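Local coordinates for glycine oxidase (Bacillus cereus ATCC 14579, PDB 7CYX), which probably oxidises glycine with molecular oxygen to glyoxylate, hydrogen peroxide and ammonium, using bound FAD, as a step of thiamine biosynthesis, at residues V179-I184 and L216-R221; I246-F251 and Y289-A294. All blocks are in the same frame, centred on the assembly; numbering follows the deposited sequence.

Contact 1 (V179-I184 and L216-R221); sequences VFDIRI and LSYFHR. With FAD (flavin-adenine dinucleotide), chain C.
With chi1 at -69°, Y218 turns CG anti to its own carbonyl carbon and reaches from the loop toward strand 179-184, where I182 and I184 both set CG1 anti to the carbonyl carbon and reach back. The ring thus runs past the two isoleucines in the opposite direction, and both methyls approach obliquely from the same side of the ring plane: I184 CD1 lies 3.9 Å from Y218 CD1, and I182 CD1 lies 4.0 Å from Y218 CD2. The D181 carboxylate sits at the hydroxyl end of the ring, tilted only 20° from its plane; the modelled approach of its OD1 to the phenol oxygen is implausibly short, so the details of that pairing remain doubtful. Outside the pair, I182 also packs on L327 and I184 on I324, while Y218 O accepts a hydrogen bond from H321 NE2. F180 and D181 form a classic beta bulge opposite I193. At the start of the strand V179 N donates to FAD N1A at 3.0 Å and 169°, and FAD N6A donates to V179 O at 3.0 Å, the two-bond backbone recognition of adenine familiar from Rossmann-type FAD-binding domains.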
# COMPACT_ATOMS: atom_id res chain seq x y z
N VAL A 179 25.11 -12.79 7.44
CA VAL A 179 26.49 -12.62 7.08
C VAL A 179 27.32 -12.65 8.35
O VAL A 179 27.24 -11.72 9.14
CB VAL A 179 26.69 -11.29 6.35
CG1 VAL A 179 28.17 -10.95 6.23
CG2 VAL A 179 25.97 -11.26 5.02
N PHE A 180 28.11 -13.72 8.54
CA PHE A 180 28.94 -13.88 9.74
C PHE A 180 30.24 -13.06 9.63
O PHE A 180 30.77 -12.59 10.66
CB PHE A 180 29.31 -15.35 9.95
CG PHE A 180 28.16 -16.31 10.13
CD1 PHE A 180 27.12 -16.02 11.01
CD2 PHE A 180 28.13 -17.51 9.45
CE1 PHE A 180 26.08 -16.92 11.19
CE2 PHE A 180 27.08 -18.41 9.63
CZ PHE A 180 26.06 -18.11 10.50
N ASP A 181 30.77 -12.92 8.41
CA ASP A 181 32.05 -12.27 8.15
C ASP A 181 32.19 -11.93 6.65
O ASP A 181 31.44 -12.43 5.80
CB ASP A 181 33.20 -13.16 8.64
CG ASP A 181 34.54 -12.46 8.80
OD1 ASP A 181 34.59 -11.23 8.67
OD2 ASP A 181 35.52 -13.15 9.05
N ILE A 182 33.16 -11.04 6.34
CA ILE A 182 33.57 -10.70 4.98
C ILE A 182 34.85 -11.49 4.65
O ILE A 182 35.71 -11.66 5.50
CB ILE A 182 33.77 -9.18 4.87
CG1 ILE A 182 32.49 -8.42 5.22
CG2 ILE A 182 34.29 -8.78 3.50
CD1 ILE A 182 32.72 -7.17 6.04
N ARG A 183 34.95 -12.01 3.41
CA ARG A 183 36.11 -12.80 2.97
C ARG A 183 37.06 -11.88 2.19
O ARG A 183 36.78 -11.52 1.06
CB ARG A 183 35.70 -14.00 2.13
CG ARG A 183 36.87 -14.85 1.65
CD ARG A 183 36.43 -15.97 0.71
NE ARG A 183 35.85 -15.47 -0.54
CZ ARG A 183 35.40 -16.23 -1.53
NH1 ARG A 183 35.29 -17.54 -1.37
NH2 ARG A 183 35.06 -15.67 -2.68
N ILE A 184 38.15 -11.51 2.85
CA ILE A 184 39.23 -10.71 2.31
C ILE A 184 40.46 -11.62 2.17
O ILE A 184 40.95 -12.15 3.17
CB ILE A 184 39.53 -9.50 3.21
CG1 ILE A 184 38.30 -8.60 3.33
CG2 ILE A 184 40.76 -8.75 2.73
CD1 ILE A 184 38.35 -7.63 4.50
N LEU A 216 32.08 -3.54 11.23
CA LEU A 216 32.73 -2.21 11.17
C LEU A 216 34.13 -2.26 11.79
O LEU A 216 34.87 -1.29 11.60
CB LEU A 216 31.84 -1.20 11.91
CG LEU A 216 30.58 -0.76 11.17
CD1 LEU A 216 29.79 0.20 12.02
CD2 LEU A 216 30.94 -0.12 9.86
N SER A 217 34.48 -3.36 12.46
CA SER A 217 35.80 -3.64 13.08
C SER A 217 36.90 -3.60 12.03
O SER A 217 37.98 -3.12 12.35
CB SER A 217 35.78 -4.96 13.76
OG SER A 217 35.23 -4.81 15.04
N TYR A 218 36.62 -4.03 10.79
CA TYR A 218 37.60 -3.94 9.68
C TYR A 218 38.06 -2.49 9.54
O TYR A 218 39.24 -2.29 9.33
CB TYR A 218 37.05 -4.57 8.41
CG TYR A 218 36.92 -6.07 8.48
CD1 TYR A 218 38.02 -6.90 8.34
CD2 TYR A 218 35.70 -6.66 8.73
CE1 TYR A 218 37.90 -8.27 8.43
CE2 TYR A 218 35.57 -8.04 8.82
CZ TYR A 218 36.67 -8.84 8.67
OH TYR A 218 36.52 -10.19 8.77
N PHE A 219 37.16 -1.51 9.62
CA PHE A 219 37.56 -0.09 9.61
C PHE A 219 38.32 0.22 10.91
O PHE A 219 39.47 0.62 10.81
CB PHE A 219 36.34 0.80 9.49
CG PHE A 219 35.73 0.80 8.11
CD1 PHE A 219 34.86 -0.20 7.73
CD2 PHE A 219 36.06 1.78 7.20
CE1 PHE A 219 34.31 -0.20 6.47
CE2 PHE A 219 35.50 1.78 5.94
CZ PHE A 219 34.63 0.79 5.57
N HIS A 220 37.66 0.05 12.06
CA HIS A 220 38.25 0.32 13.40
C HIS A 220 37.37 -0.24 14.52
O HIS A 220 36.16 -0.18 14.40
CB HIS A 220 38.48 1.81 13.62
CG HIS A 220 39.42 2.09 14.74
ND1 HIS A 220 38.98 2.36 16.01
CD2 HIS A 220 40.76 2.14 14.80
CE1 HIS A 220 40.00 2.56 16.79
NE2 HIS A 220 41.09 2.43 16.08
N ARG A 221 38.01 -0.70 15.59
CA ARG A 221 37.43 -1.29 16.82
C ARG A 221 36.37 -0.36 17.44
O ARG A 221 35.37 -0.87 17.92
CB ARG A 221 38.58 -1.47 17.81
CG ARG A 221 38.28 -2.33 19.02
CD ARG A 221 39.52 -2.50 19.86
NE ARG A 221 40.31 -3.66 19.48
CZ ARG A 221 41.31 -3.65 18.62
NH1 ARG A 221 42.10 -2.59 18.52
NH2 ARG A 221 41.54 -4.70 17.85
PA FAD C . 17.46 -1.47 9.51
O1A FAD C . 16.15 -1.13 8.90
O2A FAD C . 17.43 -1.98 10.92
O5B FAD C . 18.18 -2.44 8.51
C5B FAD C . 19.24 -3.22 8.95
C4B FAD C . 18.99 -4.58 8.36
O4B FAD C . 20.21 -5.28 8.34
C3B FAD C . 18.03 -5.40 9.19
O3B FAD C . 16.93 -5.78 8.32
C2B FAD C . 18.81 -6.62 9.65
O2B FAD C . 18.06 -7.83 9.48
C1B FAD C . 19.95 -6.65 8.68
N9A FAD C . 21.19 -7.25 9.16
C8A FAD C . 21.88 -6.86 10.25
N7A FAD C . 22.99 -7.62 10.39
C5A FAD C . 23.03 -8.47 9.36
C6A FAD C . 23.94 -9.53 8.93
N6A FAD C . 25.03 -9.77 9.69
N1A FAD C . 23.62 -10.24 7.81
C2A FAD C . 22.51 -9.97 7.12
N3A FAD C . 21.62 -9.01 7.46
C4A FAD C . 21.84 -8.24 8.55
N1 FAD C . 13.65 8.02 10.45
C2 FAD C . 13.20 9.12 9.76
O2 FAD C . 13.94 9.50 8.81
N3 FAD C . 12.04 9.75 10.06
C4 FAD C . 11.25 9.28 11.05
O4 FAD C . 10.14 9.80 11.34
C4X FAD C . 11.71 8.11 11.84
N5 FAD C . 10.99 7.62 12.86
C5X FAD C . 11.42 6.55 13.55
C6 FAD C . 10.63 6.05 14.58
C7 FAD C . 11.06 4.95 15.31
C7M FAD C . 10.22 4.41 16.45
C8 FAD C . 12.32 4.29 14.97
C8M FAD C . 12.80 3.07 15.74
C9 FAD C . 13.08 4.78 13.96
C9A FAD C . 12.69 5.87 13.22
N10 FAD C . 13.47 6.35 12.16
C10 FAD C . 12.99 7.49 11.47
C1' FAD C . 14.79 5.82 11.82
C2' FAD C . 14.91 4.78 10.75
O2' FAD C . 14.07 3.67 11.12
C3' FAD C . 16.36 4.35 10.69
O3' FAD C . 17.28 5.47 10.84
C4' FAD C . 16.53 3.50 9.42
O4' FAD C . 15.49 2.52 9.34
C5' FAD C . 17.83 2.73 9.40
O5' FAD C . 17.75 1.83 8.31
P FAD C . 18.85 0.68 8.18
O1P FAD C . 20.20 1.21 8.48
O2P FAD C . 18.56 -0.05 6.89
O3P FAD C . 18.44 -0.18 9.50

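Contact 2 (I246-F251 and Y289-A294); sequences IFQERF and YTILPA
I291 of 289-294 meets strand 246-248 with both branches of its side chain. From CB, which points toward the strand, the shorter branch ends at CG2, and this methyl packs on I246, 3.9 Å from I246 CD1 and 4.0 Å from I246 CG1. The longer branch leaves through CG1, anti to the carbonyl carbon (chi1 -78°), and passes 4.2 Å from Q248 NE2. Its tip, CD1, comes to rest against the terminal amide of Q248, with OE1 at 3.7 Å and NE2 at 3.9 Å. One branched side chain therefore touches two residues that project from the same side of the strand. Q248 extends with CG anti to its backbone N, carrying the amide out to the tip of I291. The strand runs straight into a type I' turn from Q248 to F251, closed by the backbone hydrogen bonds Q248 N to F251 O and F251 N to Q248 O, which joins 246-248 to the antiparallel strand 251-256 in a hairpin. Around the pair, I98 touches all three side chains and I253 packs on both isoleucines; R287 NE gives Q248 OE1 a weak hydrogen bond. The chemistry across this buried interface is thus mixed: methyl meets methyl at I246, methyl meets amide at Q248, and with no hydrogen bond between the segments, cohesion here comes from van der Waals packing.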
# COMPACT_ATOMS: atom_id res chain seq x y z
N ILE A 246 1.86 16.27 13.51
CA ILE A 246 2.18 17.32 14.51
C ILE A 246 3.40 16.81 15.27
O ILE A 246 3.53 15.61 15.43
CB ILE A 246 1.01 17.67 15.44
CG1 ILE A 246 0.68 16.52 16.38
CG2 ILE A 246 -0.19 18.15 14.66
CD1 ILE A 246 1.67 16.35 17.49
N PHE A 247 4.26 17.72 15.68
CA PHE A 247 5.51 17.36 16.37
C PHE A 247 5.57 18.12 17.68
O PHE A 247 5.02 19.21 17.76
CB PHE A 247 6.67 17.80 15.48
CG PHE A 247 7.92 16.99 15.60
CD1 PHE A 247 8.01 15.74 15.03
CD2 PHE A 247 9.02 17.49 16.26
CE1 PHE A 247 9.17 15.00 15.14
CE2 PHE A 247 10.18 16.75 16.38
CZ PHE A 247 10.25 15.50 15.81
N GLN A 248 6.19 17.52 18.69
CA GLN A 248 6.34 18.19 20.00
C GLN A 248 7.56 17.61 20.71
O GLN A 248 7.40 16.55 21.32
CB GLN A 248 5.09 18.01 20.85
CG GLN A 248 5.04 18.94 22.05
CD GLN A 248 4.02 18.49 23.06
OE1 GLN A 248 4.03 17.36 23.52
NE2 GLN A 248 3.13 19.40 23.43
N GLU A 249 8.70 18.27 20.59
CA GLU A 249 9.95 17.87 21.28
C GLU A 249 10.22 16.38 21.05
O GLU A 249 10.32 15.65 22.05
CB GLU A 249 9.80 18.12 22.78
CG GLU A 249 10.12 19.52 23.22
CD GLU A 249 10.72 19.55 24.60
OE1 GLU A 249 11.95 19.67 24.70
OE2 GLU A 249 9.97 19.42 25.57
N ARG A 250 10.22 15.97 19.78
CA ARG A 250 10.45 14.60 19.25
C ARG A 250 9.17 13.75 19.25
O ARG A 250 9.07 12.88 18.40
CB ARG A 250 11.70 13.90 19.77
CG ARG A 250 13.00 14.65 19.52
CD ARG A 250 14.09 14.19 20.46
NE ARG A 250 15.43 14.25 19.91
CZ ARG A 250 16.40 13.39 20.19
NH1 ARG A 250 16.15 12.37 20.99
NH2 ARG A 250 17.60 13.53 19.67
N PHE A 251 8.22 14.01 20.15
CA PHE A 251 6.97 13.22 20.18
C PHE A 251 6.13 13.59 18.96
O PHE A 251 6.05 14.75 18.59
CB PHE A 251 6.23 13.48 21.49
CG PHE A 251 5.04 12.59 21.73
CD1 PHE A 251 5.18 11.36 22.31
CD2 PHE A 251 3.77 13.01 21.39
CE1 PHE A 251 4.09 10.55 22.54
CE2 PHE A 251 2.67 12.20 21.62
CZ PHE A 251 2.84 10.97 22.19
N TYR A 289 -3.24 12.48 24.33
CA TYR A 289 -4.55 12.96 24.70
C TYR A 289 -4.49 14.48 24.94
O TYR A 289 -5.44 15.18 24.62
CB TYR A 289 -5.11 12.23 25.93
CG TYR A 289 -5.34 10.74 25.83
CD1 TYR A 289 -5.49 10.09 24.62
CD2 TYR A 289 -5.48 9.97 26.99
CE1 TYR A 289 -5.73 8.72 24.54
CE2 TYR A 289 -5.74 8.61 26.93
CZ TYR A 289 -5.85 7.98 25.70
OH TYR A 289 -6.09 6.63 25.62
N THR A 290 -3.38 14.99 25.49
CA THR A 290 -3.23 16.42 25.76
C THR A 290 -3.10 17.24 24.46
O THR A 290 -3.32 18.44 24.48
CB THR A 290 -2.01 16.74 26.64
OG1 THR A 290 -0.88 16.61 25.79
CG2 THR A 290 -1.84 15.85 27.86
N ILE A 291 -2.68 16.59 23.36
CA ILE A 291 -2.50 17.23 22.05
C ILE A 291 -3.80 17.12 21.24
O ILE A 291 -4.15 18.04 20.48
CB ILE A 291 -1.32 16.62 21.28
CG1 ILE A 291 0.04 17.12 21.77
CG2 ILE A 291 -1.45 16.87 19.78
CD1 ILE A 291 0.45 16.62 23.12
N LEU A 292 -4.48 15.97 21.37
CA LEU A 292 -5.51 15.54 20.43
C LEU A 292 -6.47 14.60 21.15
O LEU A 292 -6.40 13.39 20.99
CB LEU A 292 -4.85 14.84 19.23
CG LEU A 292 -5.55 14.97 17.89
CD1 LEU A 292 -4.94 14.03 16.85
CD2 LEU A 292 -7.03 14.69 18.03
N PRO A 293 -7.39 15.16 21.96
CA PRO A 293 -8.25 14.38 22.85
C PRO A 293 -9.15 13.34 22.15
O PRO A 293 -9.41 12.27 22.71
CB PRO A 293 -9.14 15.42 23.52
CG PRO A 293 -8.37 16.72 23.41
CD PRO A 293 -7.61 16.61 22.10
N ALA A 294 -9.61 13.63 20.94
CA ALA A 294 -10.49 12.69 20.26
C ALA A 294 -9.82 11.31 20.10
O ALA A 294 -10.52 10.36 19.75
CB ALA A 294 -10.91 13.22 18.91

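How the contacts relate
Contact 1 and contact 2 lie on opposite sides of the chain's centre, their centres 43 Å apart and their nearest atoms about 20 Å apart, and they follow one another in series along the sequence. FAD lies between them, touching contact 1 through V179 but not contact 2. Contact 1, whose strand 179-184 belongs to a three-stranded antiparallel sheet, meets the adenine; contact 2, whose strand 246-248 belongs to the eight-stranded mixed sheet, stands nearer the flavin half of the molecule. There the I246 side chain is about 12 Å from the cofactor and about 9 Å from the side chain of L49, an FAD-binding residue. One contact thus carries an adenine-binding strand, while the other packs at a distance from the flavin.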